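Local coordinates for uncharacterized lipoprotein yjhA (PDB 3CFU) that is of unknown function but is probably anchored in the cell membrane as a lipoprotein, this chain being its DUF4352 domain, at residues 52-57 with 103-108; 125-130 with 137-142. One frame throughout, in Å; residues are numbered along the deposited sequence.

Overall arrangement
From the N terminus, strands 7-10 and 13-23 form the first part of the antiparallel sheet, and strand 47-57 then lies against 13-23. Interaction 1 joins the end of that strand, 52-57, to the start of strand 103-112, closing a long loop of 45 residues that includes strands 63-66, 70-73, 83-84 and 95-98. Interaction 2 follows in series and closes a much shorter loop, folding 137-142 back onto the helical turn after strand 121-124. The two loops neither nest nor cross, and their centres lie about 17 Å apart. They meet where Met-55 CE packs against Ala-129 CB at 4.2 Å, joining sheet and helical turn.

Interaction 1 (52-57 with 103-108); sequences EVTMEN and KVTGVL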
loop_
_atom_site.group_PDB
_atom_site.type_symbol
_atom_site.label_atom_id
_atom_site.label_comp_id
_atom_site.label_asym_id
_atom_site.label_seq_id
_atom_site.Cartn_x
_atom_site.Cartn_y
_atom_site.Cartn_z
ATOM N N GLU A 52 -0.050 1.661 7.399
ATOM C CA GLU A 52 -0.963 2.757 7.119
ATOM C C GLU A 52 -0.204 3.674 6.176
ATOM O O GLU A 52 0.950 4.028 6.440
ATOM C CB GLU A 52 -1.338 3.521 8.394
ATOM C CG GLU A 52 -2.324 4.643 8.136
ATOM C CD GLU A 52 -2.624 5.466 9.371
ATOM O OE1 GLU A 52 -1.728 6.207 9.830
ATOM O OE2 GLU A 52 -3.760 5.368 9.885
ATOM N N VAL A 53 -0.848 4.041 5.070
ATOM C CA VAL A 53 -0.234 4.913 4.072
ATOM C C VAL A 53 -1.176 6.062 3.706
ATOM O O VAL A 53 -2.378 6.011 3.982
ATOM C CB VAL A 53 0.138 4.113 2.772
ATOM C CG1 VAL A 53 1.065 2.952 3.108
ATOM C CG2 VAL A 53 -1.111 3.580 2.094
ATOM N N THR A 54 -0.620 7.102 3.090
ATOM C CA THR A 54 -1.396 8.260 2.679
ATOM C C THR A 54 -1.018 8.655 1.264
ATOM O O THR A 54 0.158 8.668 0.913
ATOM C CB THR A 54 -1.133 9.487 3.590
ATOM O OG1 THR A 54 -1.691 9.247 4.887
ATOM C CG2 THR A 54 -1.766 10.753 2.993
HETATM N N MSE A 55 -2.031 8.969 0.462
HETATM C CA MSE A 55 -1.851 9.405 -0.914
HETATM C C MSE A 55 -2.429 10.804 -1.066
HETATM O O MSE A 55 -3.575 11.057 -0.691
HETATM C CB MSE A 55 -2.580 8.483 -1.901
HETATM C CG MSE A 55 -1.894 7.161 -2.148
HETATM SE SE MSE A 55 -2.855 5.972 -3.349
HETATM C CE MSE A 55 -2.764 6.988 -4.991
ATOM N N GLU A 56 -1.636 11.712 -1.617
ATOM C CA GLU A 56 -2.104 13.065 -1.837
ATOM C C GLU A 56 -2.032 13.399 -3.315
ATOM O O GLU A 56 -0.954 13.372 -3.924
ATOM C CB GLU A 56 -1.259 14.068 -1.050
ATOM C CG GLU A 56 -1.525 15.532 -1.395
ATOM C CD GLU A 56 -0.678 16.480 -0.545
ATOM O OE1 GLU A 56 -0.065 15.998 0.434
ATOM O OE2 GLU A 56 -0.627 17.696 -0.846
ATOM N N ASN A 57 -3.185 13.710 -3.894
ATOM C CA ASN A 57 -3.239 14.064 -5.300
ATOM C C ASN A 57 -2.804 15.518 -5.454
ATOM O O ASN A 57 -3.428 16.419 -4.899
ATOM C CB ASN A 57 -4.657 13.870 -5.845
ATOM C CG ASN A 57 -4.727 14.073 -7.332
ATOM O OD1 ASN A 57 -5.769 13.871 -7.960
ATOM N ND2 ASN A 57 -3.607 14.486 -7.915
ATOM N N LYS A 103 -6.368 14.182 0.018
ATOM C CA LYS A 103 -5.603 13.074 0.560
ATOM C C LYS A 103 -6.532 11.935 0.929
ATOM O O LYS A 103 -7.737 12.128 1.109
ATOM C CB LYS A 103 -4.855 13.488 1.827
ATOM C CG LYS A 103 -3.806 14.566 1.654
ATOM C CD LYS A 103 -3.071 14.782 2.973
ATOM C CE LYS A 103 -1.971 15.815 2.848
ATOM N NZ LYS A 103 -1.301 16.033 4.164
ATOM N N VAL A 104 -5.959 10.742 1.037
ATOM C CA VAL A 104 -6.702 9.563 1.437
ATOM C C VAL A 104 -5.723 8.722 2.261
ATOM O O VAL A 104 -4.556 8.574 1.902
ATOM C CB VAL A 104 -7.275 8.790 0.202
ATOM C CG1 VAL A 104 -6.165 8.407 -0.762
ATOM C CG2 VAL A 104 -8.046 7.559 0.666
ATOM N N THR A 105 -6.184 8.218 3.401
ATOM C CA THR A 105 -5.329 7.414 4.264
ATOM C C THR A 105 -5.993 6.063 4.479
ATOM O O THR A 105 -7.204 5.985 4.698
ATOM C CB THR A 105 -5.071 8.124 5.627
ATOM O OG1 THR A 105 -4.555 9.443 5.393
ATOM C CG2 THR A 105 -4.048 7.351 6.451
ATOM N N GLY A 106 -5.194 5.002 4.396
ATOM C CA GLY A 106 -5.715 3.656 4.550
ATOM C C GLY A 106 -4.650 2.647 4.926
ATOM O O GLY A 106 -3.470 2.984 5.045
ATOM N N VAL A 107 -5.052 1.394 5.094
ATOM C CA VAL A 107 -4.103 0.377 5.502
ATOM C C VAL A 107 -3.939 -0.807 4.548
ATOM O O VAL A 107 -4.861 -1.162 3.813
ATOM C CB VAL A 107 -4.476 -0.151 6.932
ATOM C CG1 VAL A 107 -4.379 0.998 7.954
ATOM C CG2 VAL A 107 -5.898 -0.723 6.938
ATOM N N LEU A 108 -2.735 -1.379 4.557
ATOM C CA LEU A 108 -2.373 -2.553 3.761
ATOM C C LEU A 108 -1.994 -3.579 4.823
ATOM O O LEU A 108 -1.481 -3.207 5.875
ATOM C CB LEU A 108 -1.149 -2.277 2.874
ATOM C CG LEU A 108 -1.263 -1.599 1.507
ATOM C CD1 LEU A 108 -2.520 -0.767 1.428
ATOM C CD2 LEU A 108 -0.024 -0.737 1.277
#
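Thr-54 and Thr-105 face each other in a non-hydrogen-bonded pair of antiparallel strands, their OG1 atoms 2.9 Å apart in a hydrogen bond whose direction is open. In both residues OG1 lies opposite the carbonyl carbon (chi1 -69° and -54°), which turns the two hydroxyls toward one another across the strands. The methyl CG2 of Thr-105 lies 3.6 Å from Glu-52 CG, where the two side chains cross obliquely. On the same face, the extended chains of Glu-56 and Lys-103 run across each other: Glu-56 OE1 comes within 3.1 Å of Lys-103 CE, while its salt bridge to NZ is long at 3.9 Å. The other face is apolar, with Met-55 CB 3.8 Å from Val-104 CG1 and Val-53 CG1 near Leu-108 CD2.

Four backbone bonds fix this register. Val-53 and Gly-106 exchange two, the one from Val-53 N to Gly-106 O measuring 2.8 Å; Met-55 and Val-104 exchange the other two, with Met-55 N 2.9 Å from Val-104 O. CA-H...O contacts fill in between them, as from Lys-103 CA to Met-55 O.

Beyond the pair, Asn-18 OD1 hydrogen-bonds Thr-54 OG1 and Arg-91 forms a salt bridge with Glu-52. Backbone bonds from Glu-52, Thr-54 and Glu-56 to strand 13-23 hold strand 47-57 on its other edge, so it lies between 13-23 and 103-112, the latter outermost in this four-stranded sheet, while Leu-122 and Tyr-124 of strand 121-124 and Tyr-65 of strand 63-66 pack on the face bearing Val-53, Met-55 and Val-104.

Interaction 2 (125-130 with 137-142); sequences NPFLAD and EERVKD
Arg-139 starts with CG wedged between its backbone N and carbonyl carbon (chi1 51°), then runs extended to NE, carrying its guanidinium to Asp-130, just after helix 126-129. With CG opposite the backbone N (chi1 180°), Phe-127 lays its ring alongside the backbone of Arg-139 and Val-140. Arg-139 NH2 donates to Asp-130 O at 2.7 Å from well above the carbonyl plane; NH1 adds weak bonds to the same oxygen and to Phe-127 O. The Asp-130 carboxylate stacks on one guanidinium face, the planes 10° apart and CG 3.6 Å above its centre. The salt bridge is long, Asp-130 OD1 lying 3.7 Å from Arg-139 NH2 and well out of the guanidinium plane, so the attraction is probably one of charge alone; Asp-130 OD1 instead accepts from Asn-132 N and Ser-64 N. Arg-139 NE is taken by Asn-135 OD1.

Phe-127 CD1 rests 3.2 Å from Arg-139 O, and its CZ touches Val-140 CG1. A water links Arg-139 NH1 (2.9 Å), Pro-126 O and Asp-142 OD2. At the other helix end, Asn-125 OD1 accepts from Leu-128 N, while its ND2 binds Asp-143 OD1. The arrangement is an N-capped single helical turn, with the carbonyl just after its C-terminal end bound by an arginine of the loop that follows.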
loop_
_atom_site.group_PDB
_atom_site.type_symbol
_atom_site.label_atom_id
_atom_site.label_comp_id
_atom_site.label_asym_id
_atom_site.label_seq_id
_atom_site.Cartn_x
_atom_site.Cartn_y
_atom_site.Cartn_z
ATOM N N ASN A 125 3.721 1.982 -6.882
ATOM C CA ASN A 125 3.827 2.415 -8.271
ATOM C C ASN A 125 2.592 3.287 -8.526
ATOM O O ASN A 125 1.464 2.784 -8.622
ATOM C CB ASN A 125 3.852 1.223 -9.240
ATOM C CG ASN A 125 4.193 1.642 -10.670
ATOM O OD1 ASN A 125 3.548 2.531 -11.247
ATOM N ND2 ASN A 125 5.212 1.011 -11.245
ATOM N N PRO A 126 2.790 4.610 -8.631
ATOM C CA PRO A 126 1.685 5.558 -8.866
ATOM C C PRO A 126 0.900 5.343 -10.158
ATOM O O PRO A 126 -0.295 5.612 -10.215
ATOM C CB PRO A 126 2.356 6.933 -8.764
ATOM C CG PRO A 126 3.788 6.665 -9.135
ATOM C CD PRO A 126 4.089 5.296 -8.539
ATOM N N PHE A 127 1.557 4.848 -11.194
ATOM C CA PHE A 127 0.853 4.583 -12.444
ATOM C C PHE A 127 -0.093 3.392 -12.190
ATOM O O PHE A 127 -1.255 3.422 -12.576
ATOM C CB PHE A 127 1.854 4.259 -13.558
ATOM C CG PHE A 127 1.212 3.969 -14.883
ATOM C CD1 PHE A 127 0.528 4.958 -15.572
ATOM C CD2 PHE A 127 1.290 2.691 -15.443
ATOM C CE1 PHE A 127 -0.071 4.686 -16.801
ATOM C CE2 PHE A 127 0.689 2.409 -16.671
ATOM C CZ PHE A 127 0.011 3.406 -17.349
ATOM N N LEU A 128 0.411 2.356 -11.522
ATOM C CA LEU A 128 -0.394 1.179 -11.202
ATOM C C LEU A 128 -1.508 1.528 -10.212
ATOM O O LEU A 128 -2.626 1.035 -10.347
ATOM C CB LEU A 128 0.490 0.078 -10.594
ATOM C CG LEU A 128 1.014 -1.092 -11.449
ATOM C CD1 LEU A 128 -0.084 -2.147 -11.644
ATOM C CD2 LEU A 128 1.514 -0.565 -12.789
ATOM N N ALA A 129 -1.195 2.374 -9.228
ATOM C CA ALA A 129 -2.149 2.782 -8.192
ATOM C C ALA A 129 -3.295 3.614 -8.704
ATOM O O ALA A 129 -4.346 3.684 -8.071
ATOM C CB ALA A 129 -1.437 3.574 -7.088
ATOM N N ASP A 130 -3.086 4.266 -9.836
ATOM C CA ASP A 130 -4.126 5.111 -10.404
ATOM C C ASP A 130 -4.758 4.389 -11.587
ATOM O O ASP A 130 -4.125 4.169 -12.614
ATOM C CB ASP A 130 -3.542 6.449 -10.832
ATOM C CG ASP A 130 -4.592 7.405 -11.351
ATOM O OD1 ASP A 130 -5.775 7.006 -11.461
ATOM O OD2 ASP A 130 -4.229 8.561 -11.653
ATOM N N GLU A 137 -2.552 7.088 -21.224
ATOM C CA GLU A 137 -1.380 7.373 -22.049
ATOM C C GLU A 137 -0.717 8.651 -21.562
ATOM O O GLU A 137 0.500 8.798 -21.642
ATOM C CB GLU A 137 -1.771 7.536 -23.525
ATOM C CG GLU A 137 -2.006 6.232 -24.269
ATOM C CD GLU A 137 -0.734 5.408 -24.432
ATOM O OE1 GLU A 137 -0.031 5.177 -23.420
ATOM O OE2 GLU A 137 -0.437 4.984 -25.571
ATOM N N GLU A 138 -1.528 9.571 -21.049
ATOM C CA GLU A 138 -1.028 10.854 -20.569
ATOM C C GLU A 138 -0.242 10.774 -19.268
ATOM O O GLU A 138 0.124 11.805 -18.700
ATOM C CB GLU A 138 -2.191 11.833 -20.407
ATOM C CG GLU A 138 -2.946 12.101 -21.704
ATOM C CD GLU A 138 -4.281 12.792 -21.475
ATOM O OE1 GLU A 138 -4.327 13.729 -20.649
ATOM O OE2 GLU A 138 -5.280 12.403 -22.127
ATOM N N ARG A 139 0.031 9.562 -18.798
ATOM C CA ARG A 139 0.774 9.410 -17.555
ATOM C C ARG A 139 1.650 8.157 -17.460
ATOM O O ARG A 139 2.010 7.722 -16.365
ATOM C CB ARG A 139 -0.197 9.493 -16.361
ATOM C CG ARG A 139 -1.418 8.589 -16.434
ATOM C CD ARG A 139 -2.442 8.912 -15.325
ATOM N NE ARG A 139 -3.518 7.916 -15.281
ATOM C CZ ARG A 139 -3.401 6.716 -14.714
ATOM N NH1 ARG A 139 -2.264 6.357 -14.130
ATOM N NH2 ARG A 139 -4.413 5.855 -14.754
ATOM N N VAL A 140 2.006 7.593 -18.610
ATOM C CA VAL A 140 2.860 6.414 -18.636
ATOM C C VAL A 140 4.221 6.699 -17.995
ATOM O O VAL A 140 4.889 5.789 -17.516
ATOM C CB VAL A 140 3.093 5.916 -20.080
ATOM C CG1 VAL A 140 1.834 5.245 -20.613
ATOM C CG2 VAL A 140 3.471 7.086 -20.972
ATOM N N LYS A 141 4.630 7.962 -17.983
ATOM C CA LYS A 141 5.913 8.323 -17.393
ATOM C C LYS A 141 5.971 8.068 -15.882
ATOM O O LYS A 141 7.051 7.922 -15.309
ATOM C CB LYS A 141 6.237 9.787 -17.694
ATOM C CG LYS A 141 6.555 10.061 -19.163
ATOM C CD LYS A 141 7.029 11.499 -19.367
ATOM C CE LYS A 141 7.602 11.734 -20.761
ATOM N NZ LYS A 141 6.582 12.248 -21.716
ATOM N N ASP A 142 4.809 8.007 -15.241
ATOM C CA ASP A 142 4.741 7.763 -13.803
ATOM C C ASP A 142 5.007 6.305 -13.451
ATOM O O ASP A 142 5.161 5.965 -12.282
ATOM C CB ASP A 142 3.356 8.147 -13.257
ATOM C CG ASP A 142 3.063 9.630 -13.380
ATOM O OD1 ASP A 142 4.025 10.422 -13.499
ATOM O OD2 ASP A 142 1.872 10.005 -13.341
HETATM O O HOH W 1 -0.299 7.733 -12.536
#